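Local coordinates for protein DNA polymerase (Pyrobaculum calidifontis, PDB 5MDN) that probably catalyses DNA synthesis, adding nucleotides from deoxyribonucleoside triphosphates to a growing DNA strand with release of diphosphate, as a family B polymerase, at residues Tyr43-Lys48 with Thr79-Val84; Asp107-Asp112 with Gly386-Asn391. All blocks are in the same frame, centred on the assembly; numbering follows the deposited sequence.

Contact 1 of 2, residues Tyr43-Lys48 with Thr79-Val84; sequences YAKCDK and TIFLKV
With CG anti to the carbonyl carbon and beside the backbone N (chi1 -60° and -62°), the rings of Tyr-43 and Phe-81 lean over the face of the sheet to which both residues point. Their centroids lie 5.9 Å apart with the planes at 47°, and the methylenes behind them also touch, Tyr-43 CB to Phe-81 CB at 4.1 Å. Tyr-43 runs side by side with Lys-83, whose extended chain points the same way and lays CG 4.0 Å from Tyr-43 CE1. Lys-45 comes at Phe-81 from the other flank: its CG is 3.5 Å from Phe-81 CE1, and a bend at chi3 turns the ammonium group off to a hydrogen bond with the Tyr-109 hydroxyl. With a serine in place of Tyr-43, the aliphatic part of Lys-83 and the ring of Phe-81 would probably lose the aromatic surface they share, leaving a gap between them. Strands 41-46 and 77-86 are the two central strands of a ferredoxin-like antiparallel sheet, its strands ordered 64-74, 77-86, 41-46, 105-109, with helices 51-58 and 92-100 in the two crossovers. Ala-44 and Leu-82 form a hydrogen-bonded pair, both bonds 2.7 Å: Leu-82 N to Ala-44 O is nearly straight, Ala-44 N to Leu-82 O clearly bent. The side chains of this pair meet on the opposite face from the rings, Ala-44 CB to Leu-82 CB 4.1 Å, where Leu-82 also reaches Ala-54 of helix 51-58. Farther along, Cys-46 SG rests 3.8 Å from Ile-80 CG2.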
ATOM      1  N   TYR A  43       7.756  25.074 -15.460  1.00 56.73           N
ATOM      2  CA  TYR A  43       7.090  25.954 -16.407  1.00 55.74           C
ATOM      3  C   TYR A  43       6.473  27.153 -15.697  1.00 59.90           C
ATOM      4  O   TYR A  43       6.114  27.090 -14.518  1.00 59.32           O
ATOM      5  CB  TYR A  43       6.001  25.213 -17.187  1.00 54.72           C
ATOM      6  CG  TYR A  43       6.499  24.035 -17.993  1.00 53.20           C
ATOM      7  CD1 TYR A  43       7.345  24.217 -19.078  1.00 51.16           C
ATOM      8  CD2 TYR A  43       6.106  22.742 -17.677  1.00 54.15           C
ATOM      9  CE1 TYR A  43       7.796  23.139 -19.820  1.00 50.35           C
ATOM     10  CE2 TYR A  43       6.549  21.660 -18.414  1.00 54.16           C
ATOM     11  CZ  TYR A  43       7.393  21.864 -19.484  1.00 51.94           C
ATOM     12  OH  TYR A  43       7.837  20.788 -20.218  1.00 51.96           O
ATOM     13  N   ALA A  44       6.365  28.256 -16.434  1.00 61.09           N
ATOM     14  CA  ALA A  44       5.724  29.473 -15.955  1.00 63.27           C
ATOM     15  C   ALA A  44       4.803  29.976 -17.055  1.00 68.50           C
ATOM     16  O   ALA A  44       5.262  30.256 -18.166  1.00 71.18           O
ATOM     17  CB  ALA A  44       6.765  30.533 -15.589  1.00 62.53           C
ATOM     18  N   LYS A  45       3.513  30.104 -16.747  1.00 66.99           N
ATOM     19  CA  LYS A  45       2.522  30.479 -17.753  1.00 72.87           C
ATOM     20  C   LYS A  45       2.507  31.998 -17.895  1.00 80.45           C
ATOM     21  O   LYS A  45       2.084  32.715 -16.983  1.00 81.55           O
ATOM     22  CB  LYS A  45       1.151  29.915 -17.385  1.00 72.89           C
ATOM     23  CG  LYS A  45       0.159  29.895 -18.541  1.00 73.53           C
ATOM     24  CD  LYS A  45      -1.177  29.272 -18.144  1.00 71.03           C
ATOM     25  CE  LYS A  45      -1.800  29.922 -16.921  1.00 71.87           C
ATOM     26  NZ  LYS A  45      -3.034  29.190 -16.513  1.00 70.47           N
ATOM     27  N   CYS A  46       2.952  32.483 -19.051  1.00 78.32           N
ATOM     28  CA  CYS A  46       3.153  33.904 -19.296  1.00 86.11           C
ATOM     29  C   CYS A  46       1.968  34.529 -20.020  1.00 87.68           C
ATOM     30  O   CYS A  46       1.396  33.929 -20.937  1.00 80.63           O
ATOM     31  CB  CYS A  46       4.423  34.123 -20.121  1.00 91.01           C
ATOM     32  SG  CYS A  46       4.426  33.214 -21.675  1.00104.11           S
ATOM     33  N   ASP A  47       1.604  35.737 -19.598  1.00 93.33           N
ATOM     34  CA  ASP A  47       0.722  36.578 -20.397  1.00 93.15           C
ATOM     35  C   ASP A  47       1.496  37.373 -21.448  1.00 88.83           C
ATOM     36  O   ASP A  47       1.027  37.520 -22.582  1.00 85.20           O
ATOM     37  CB  ASP A  47      -0.091  37.505 -19.482  1.00 95.39           C
ATOM     38  CG  ASP A  47       0.779  38.420 -18.635  1.00 97.16           C
ATOM     39  OD1 ASP A  47       1.918  38.740 -19.047  1.00 97.94           O
ATOM     40  OD2 ASP A  47       0.312  38.827 -17.548  1.00 95.20           O
ATOM     41  N   LYS A  48       2.667  37.898 -21.091  1.00 89.05           N
ATOM     42  CA  LYS A  48       3.645  38.387 -22.056  1.00 87.74           C
ATOM     43  C   LYS A  48       4.932  37.600 -21.857  1.00 85.17           C
ATOM     44  O   LYS A  48       5.374  37.409 -20.719  1.00 87.11           O
ATOM     45  CB  LYS A  48       3.904  39.892 -21.899  1.00 89.33           C
ATOM     46  CG  LYS A  48       2.995  40.789 -22.734  1.00 92.42           C
ATOM     47  CD  LYS A  48       1.585  40.859 -22.172  1.00 93.14           C
ATOM     48  CE  LYS A  48       0.699  41.735 -23.043  1.00 91.88           C
ATOM     49  NZ  LYS A  48      -0.666  41.915 -22.475  1.00 91.81           N
ATOM     50  N   THR A  79      -1.057  26.476 -25.028  1.00 70.00           N
ATOM     51  CA  THR A  79      -0.654  27.761 -24.477  1.00 67.33           C
ATOM     52  C   THR A  79       0.866  27.867 -24.483  1.00 62.56           C
ATOM     53  O   THR A  79       1.582  26.890 -24.714  1.00 57.68           O
ATOM     54  CB  THR A  79      -1.196  27.958 -23.054  1.00 69.08           C
ATOM     55  OG1 THR A  79      -0.567  27.026 -22.168  1.00 65.51           O
ATOM     56  CG2 THR A  79      -2.702  27.747 -23.018  1.00 71.22           C
ATOM     57  N   ILE A  80       1.354  29.079 -24.226  1.00 65.93           N
ATOM     58  CA  ILE A  80       2.782  29.374 -24.189  1.00 63.81           C
ATOM     59  C   ILE A  80       3.249  29.376 -22.740  1.00 61.94           C
ATOM     60  O   ILE A  80       2.539  29.858 -21.846  1.00 60.43           O
ATOM     61  CB  ILE A  80       3.079  30.720 -24.877  1.00 63.49           C
ATOM     62  CG1 ILE A  80       2.652  30.673 -26.346  1.00 60.80           C
ATOM     63  CG2 ILE A  80       4.552  31.082 -24.766  1.00 66.09           C
ATOM     64  CD1 ILE A  80       3.556  29.831 -27.220  1.00 59.73           C
ATOM     65  N   PHE A  81       4.449  28.845 -22.503  1.00 61.37           N
ATOM     66  CA  PHE A  81       5.062  28.843 -21.182  1.00 64.28           C
ATOM     67  C   PHE A  81       6.512  29.299 -21.277  1.00 62.06           C
ATOM     68  O   PHE A  81       7.152  29.205 -22.327  1.00 60.84           O
ATOM     69  CB  PHE A  81       5.033  27.449 -20.531  1.00 64.88           C
ATOM     70  CG  PHE A  81       3.656  26.914 -20.281  1.00 64.24           C
ATOM     71  CD1 PHE A  81       2.963  27.264 -19.136  1.00 63.81           C
ATOM     72  CD2 PHE A  81       3.069  26.032 -21.172  1.00 62.80           C
ATOM     73  CE1 PHE A  81       1.702  26.765 -18.891  1.00 61.43           C
ATOM     74  CE2 PHE A  81       1.808  25.529 -20.933  1.00 61.42           C
ATOM     75  CZ  PHE A  81       1.122  25.896 -19.789  1.00 61.11           C
ATOM     76  N   LEU A  82       7.017  29.801 -20.152  1.00 60.55           N
ATOM     77  CA  LEU A  82       8.450  29.945 -19.940  1.00 60.62           C
ATOM     78  C   LEU A  82       8.962  28.693 -19.238  1.00 57.46           C
ATOM     79  O   LEU A  82       8.462  28.327 -18.170  1.00 58.96           O
ATOM     80  CB  LEU A  82       8.763  31.191 -19.112  1.00 61.64           C
ATOM     81  CG  LEU A  82       8.390  32.552 -19.703  1.00 63.57           C
ATOM     82  CD1 LEU A  82       8.950  33.675 -18.840  1.00 63.23           C
ATOM     83  CD2 LEU A  82       8.882  32.679 -21.137  1.00 64.38           C
ATOM     84  N   LYS A  83       9.959  28.043 -19.831  1.00 54.84           N
ATOM     85  CA  LYS A  83      10.579  26.861 -19.236  1.00 52.31           C
ATOM     86  C   LYS A  83      11.836  27.313 -18.499  1.00 52.85           C
ATOM     87  O   LYS A  83      12.918  27.425 -19.078  1.00 55.11           O
ATOM     88  CB  LYS A  83      10.881  25.809 -20.298  1.00 48.70           C
ATOM     89  CG  LYS A  83      11.498  24.536 -19.739  1.00 45.96           C
ATOM     90  CD  LYS A  83      12.034  23.632 -20.838  1.00 43.78           C
ATOM     91  CE  LYS A  83      12.458  22.281 -20.276  1.00 42.16           C
ATOM     92  NZ  LYS A  83      13.196  21.465 -21.278  1.00 42.21           N
ATOM     93  N   VAL A  84      11.686  27.577 -17.204  1.00 50.85           N
ATOM     94  CA  VAL A  84      12.803  28.017 -16.375  1.00 51.88           C
ATOM     95  C   VAL A  84      13.625  26.797 -15.984  1.00 50.94           C
ATOM     96  O   VAL A  84      13.097  25.836 -15.416  1.00 53.16           O
ATOM     97  CB  VAL A  84      12.304  28.763 -15.130  1.00 53.52           C
ATOM     98  CG1 VAL A  84      13.479  29.177 -14.258  1.00 54.28           C
ATOM     99  CG2 VAL A  84      11.463  29.968 -15.531  1.00 54.82           C
TER

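Contact 2 of 2, residues Asp107-Asp112 with Gly386-Asn391; sequences DVYEAD and GEVAPN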
ATOM      1  N   ASP A 107       1.077  31.943 -13.321  1.00 79.15           N
ATOM      2  CA  ASP A 107       1.100  30.726 -12.519  1.00 76.96           C
ATOM      3  C   ASP A 107       2.291  29.871 -12.930  1.00 70.67           C
ATOM      4  O   ASP A 107       2.805  29.986 -14.045  1.00 69.23           O
ATOM      5  CB  ASP A 107      -0.207  29.941 -12.669  1.00 79.62           C
ATOM      6  CG  ASP A 107      -0.597  29.208 -11.402  1.00 78.48           C
ATOM      7  OD1 ASP A 107       0.307  28.851 -10.617  1.00 77.48           O
ATOM      8  OD2 ASP A 107      -1.808  28.986 -11.192  1.00 79.41           O
ATOM      9  N   VAL A 108       2.699  28.986 -12.023  1.00 74.09           N
ATOM     10  CA  VAL A 108       3.847  28.110 -12.227  1.00 69.61           C
ATOM     11  C   VAL A 108       3.388  26.664 -12.104  1.00 66.41           C
ATOM     12  O   VAL A 108       2.474  26.345 -11.336  1.00 66.27           O
ATOM     13  CB  VAL A 108       4.989  28.410 -11.230  1.00 69.58           C
ATOM     14  CG1 VAL A 108       5.585  29.780 -11.507  1.00 68.62           C
ATOM     15  CG2 VAL A 108       4.484  28.326  -9.797  1.00 72.70           C
ATOM     16  N   TYR A 109       4.021  25.782 -12.879  1.00 63.91           N
ATOM     17  CA  TYR A 109       3.558  24.408 -13.002  1.00 61.15           C
ATOM     18  C   TYR A 109       4.735  23.443 -13.025  1.00 58.32           C
ATOM     19  O   TYR A 109       5.814  23.764 -13.529  1.00 56.13           O
ATOM     20  CB  TYR A 109       2.707  24.224 -14.264  1.00 64.39           C
ATOM     21  CG  TYR A 109       1.436  25.041 -14.253  1.00 65.36           C
ATOM     22  CD1 TYR A 109       0.328  24.629 -13.525  1.00 63.02           C
ATOM     23  CD2 TYR A 109       1.349  26.233 -14.960  1.00 66.13           C
ATOM     24  CE1 TYR A 109      -0.834  25.379 -13.507  1.00 63.53           C
ATOM     25  CE2 TYR A 109       0.192  26.989 -14.950  1.00 63.24           C
ATOM     26  CZ  TYR A 109      -0.896  26.556 -14.222  1.00 62.90           C
ATOM     27  OH  TYR A 109      -2.051  27.303 -14.206  1.00 67.01           O
ATOM     28  N   GLU A 110       4.503  22.251 -12.467  1.00 56.88           N
ATOM     29  CA  GLU A 110       5.469  21.148 -12.464  1.00 54.58           C
ATOM     30  C   GLU A 110       6.778  21.522 -11.773  1.00 52.91           C
ATOM     31  O   GLU A 110       7.852  21.056 -12.163  1.00 51.60           O
ATOM     32  CB  GLU A 110       5.746  20.639 -13.882  1.00 53.50           C
ATOM     33  CG  GLU A 110       4.509  20.189 -14.636  1.00 54.15           C
ATOM     34  CD  GLU A 110       4.847  19.404 -15.887  1.00 54.70           C
ATOM     35  OE1 GLU A 110       6.031  19.046 -16.064  1.00 52.97           O
ATOM     36  OE2 GLU A 110       3.929  19.142 -16.693  1.00 53.55           O
ATOM     37  N   ALA A 111       6.707  22.359 -10.745  1.00 53.43           N
ATOM     38  CA  ALA A 111       7.890  22.735  -9.985  1.00 57.78           C
ATOM     39  C   ALA A 111       8.214  21.769  -8.852  1.00 59.53           C
ATOM     40  O   ALA A 111       9.314  21.840  -8.295  1.00 61.21           O
ATOM     41  CB  ALA A 111       7.721  24.145  -9.417  1.00 58.34           C
ATOM     42  N   ASP A 112       7.290  20.875  -8.497  1.00 65.95           N
ATOM     43  CA  ASP A 112       7.450  19.989  -7.350  1.00 63.48           C
ATOM     44  C   ASP A 112       7.645  18.531  -7.759  1.00 55.16           C
ATOM     45  O   ASP A 112       7.286  17.620  -7.009  1.00 55.25           O
ATOM     46  CB  ASP A 112       6.253  20.115  -6.411  1.00 68.52           C
ATOM     47  CG  ASP A 112       4.950  19.726  -7.077  1.00 74.98           C
ATOM     48  OD1 ASP A 112       4.813  19.954  -8.297  1.00 76.19           O
ATOM     49  OD2 ASP A 112       4.065  19.186  -6.379  1.00 82.69           O
ATOM     50  N   GLY A 386       2.466  15.897 -24.538  1.00 57.29           N
ATOM     51  CA  GLY A 386       2.714  17.324 -24.596  1.00 55.21           C
ATOM     52  C   GLY A 386       1.816  18.155 -23.708  1.00 56.07           C
ATOM     53  O   GLY A 386       1.541  19.315 -24.031  1.00 57.20           O
ATOM     54  N   GLU A 387       1.354  17.597 -22.593  1.00 57.28           N
ATOM     55  CA  GLU A 387       0.424  18.270 -21.696  1.00 59.47           C
ATOM     56  C   GLU A 387       1.140  18.687 -20.421  1.00 59.00           C
ATOM     57  O   GLU A 387       1.811  17.867 -19.783  1.00 58.13           O
ATOM     58  CB  GLU A 387      -0.758  17.362 -21.353  1.00 64.27           C
ATOM     59  CG  GLU A 387      -2.031  18.114 -21.005  1.00 67.41           C
ATOM     60  CD  GLU A 387      -3.003  18.171 -22.166  1.00 72.57           C
ATOM     61  OE1 GLU A 387      -2.933  17.279 -23.038  1.00 73.51           O
ATOM     62  OE2 GLU A 387      -3.829  19.109 -22.212  1.00 76.79           O
ATOM     63  N   VAL A 388       0.995  19.956 -20.053  1.00 57.56           N
ATOM     64  CA  VAL A 388       1.501  20.446 -18.777  1.00 57.24           C
ATOM     65  C   VAL A 388       0.551  20.013 -17.671  1.00 55.72           C
ATOM     66  O   VAL A 388      -0.675  20.062 -17.826  1.00 53.38           O
ATOM     67  CB  VAL A 388       1.668  21.977 -18.821  1.00 60.26           C
ATOM     68  CG1 VAL A 388       1.755  22.559 -17.418  1.00 60.55           C
ATOM     69  CG2 VAL A 388       2.906  22.346 -19.625  1.00 62.33           C
ATOM     70  N   ALA A 389       1.116  19.582 -16.548  1.00 59.15           N
ATOM     71  CA  ALA A 389       0.316  19.055 -15.454  1.00 60.55           C
ATOM     72  C   ALA A 389      -0.249  20.190 -14.601  1.00 59.49           C
ATOM     73  O   ALA A 389       0.448  21.170 -14.327  1.00 60.30           O
ATOM     74  CB  ALA A 389       1.153  18.124 -14.582  1.00 62.31           C
ATOM     75  N   PRO A 390      -1.510  20.084 -14.176  1.00 55.03           N
ATOM     76  CA  PRO A 390      -2.050  21.053 -13.211  1.00 58.12           C
ATOM     77  C   PRO A 390      -1.362  20.957 -11.856  1.00 63.42           C
ATOM     78  O   PRO A 390      -0.426  20.171 -11.678  1.00 64.70           O
ATOM     79  CB  PRO A 390      -3.537  20.679 -13.120  1.00 56.62           C
ATOM     80  CG  PRO A 390      -3.811  19.844 -14.333  1.00 56.15           C
ATOM     81  CD  PRO A 390      -2.533  19.138 -14.649  1.00 54.15           C
ATOM     82  N   ASN A 391      -1.823  21.741 -10.888  1.00 65.69           N
ATOM     83  CA  ASN A 391      -1.205  21.822  -9.573  1.00 67.21           C
ATOM     84  C   ASN A 391      -2.043  21.104  -8.522  1.00 72.00           C
ATOM     85  O   ASN A 391      -3.211  20.771  -8.735  1.00 69.73           O
ATOM     86  CB  ASN A 391      -0.977  23.281  -9.170  1.00 65.40           C
ATOM     87  CG  ASN A 391       0.143  23.925  -9.954  1.00 65.27           C
ATOM     88  OD1 ASN A 391       1.161  23.290 -10.239  1.00 63.07           O
ATOM     89  ND2 ASN A 391      -0.030  25.193 -10.301  1.00 67.53           N
TER
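Asp-107 and Asn-391 approach from opposite directions, but the 3.7 Å between Asp-107 OD1 and Asn-391 ND2 makes this no more than a neighbourly contact. OD1 instead accepts the backbone N-H of Val-108, on the anti side of the carboxylate. At Val-108 the backbone does the work across the contact: Asn-391 ND2 donates to Val-108 O at 2.9 Å, with an N-H...O angle of 160°. The oxygen lies close to the amide plane and the donor nearly on the line of the carbonyl bond, so the bond tends to fix the rotation of the amide. Tyr-109 follows, its ring nearly parallel to that amide, the planes 13° apart, with Asn-391 ND2 coming obliquely to the CD1 side, 3.3 Å from Tyr-109 CD1. Nearer the backbone, Tyr-109 CB packs against Val-388 CG1 at 3.7 Å, the two side chains crossing at about a right angle. Glu-110 has a positive phi (59°), and the strand has ended by this point. Its extended side chain carries OE2 to the backbone N of Ala-389, 2.9 Å away, which binds the anti lone pair. The other oxygen, OE1, forms a salt bridge with Arg-118 of helix 115-123, so one buried carboxylate has both oxygens engaged, which probably favours its charged form. Asp-112 OD1 makes a salt bridge with Arg-392, just past the loop segment. The contact thus joins strand 105-109, outermost in the ferredoxin-like sheet and beside strand 41-46, to the loop that leaves helix 370-384 through a Schellman motif at Gly-386, pairs by backbone with Arg-73 of strand 64-74, and backs Ala-389 and Pro-390 onto Trp-525; Val-108, pointing away, packs on helix 92-100.

In the fold
Contacts 1 and 2 have centres 10 Å apart and share one sheet, since strand 41-46 lies between strands 77-86 and 105-109. Backbone pairing joins them: Lys-45 N is 2.8 Å from Asp-107 O and Tyr-43 O is 3.0 Å from Tyr-109 N, both probable hydrogen bonds. The aromatic face of contact 1 is covered in part by the loop of contact 2, with Phe-81 CE2 3.6 Å from Val-388 CG2. Together they tie the ferredoxin-like sheet to the loop after helix 370-384 in the polymerase part of the chain. Both lie away from the magnesium-binding residues Asp-7 and Asp-363 and from Asp-169 and Asp-236, which bind a second magnesium ion in this protein.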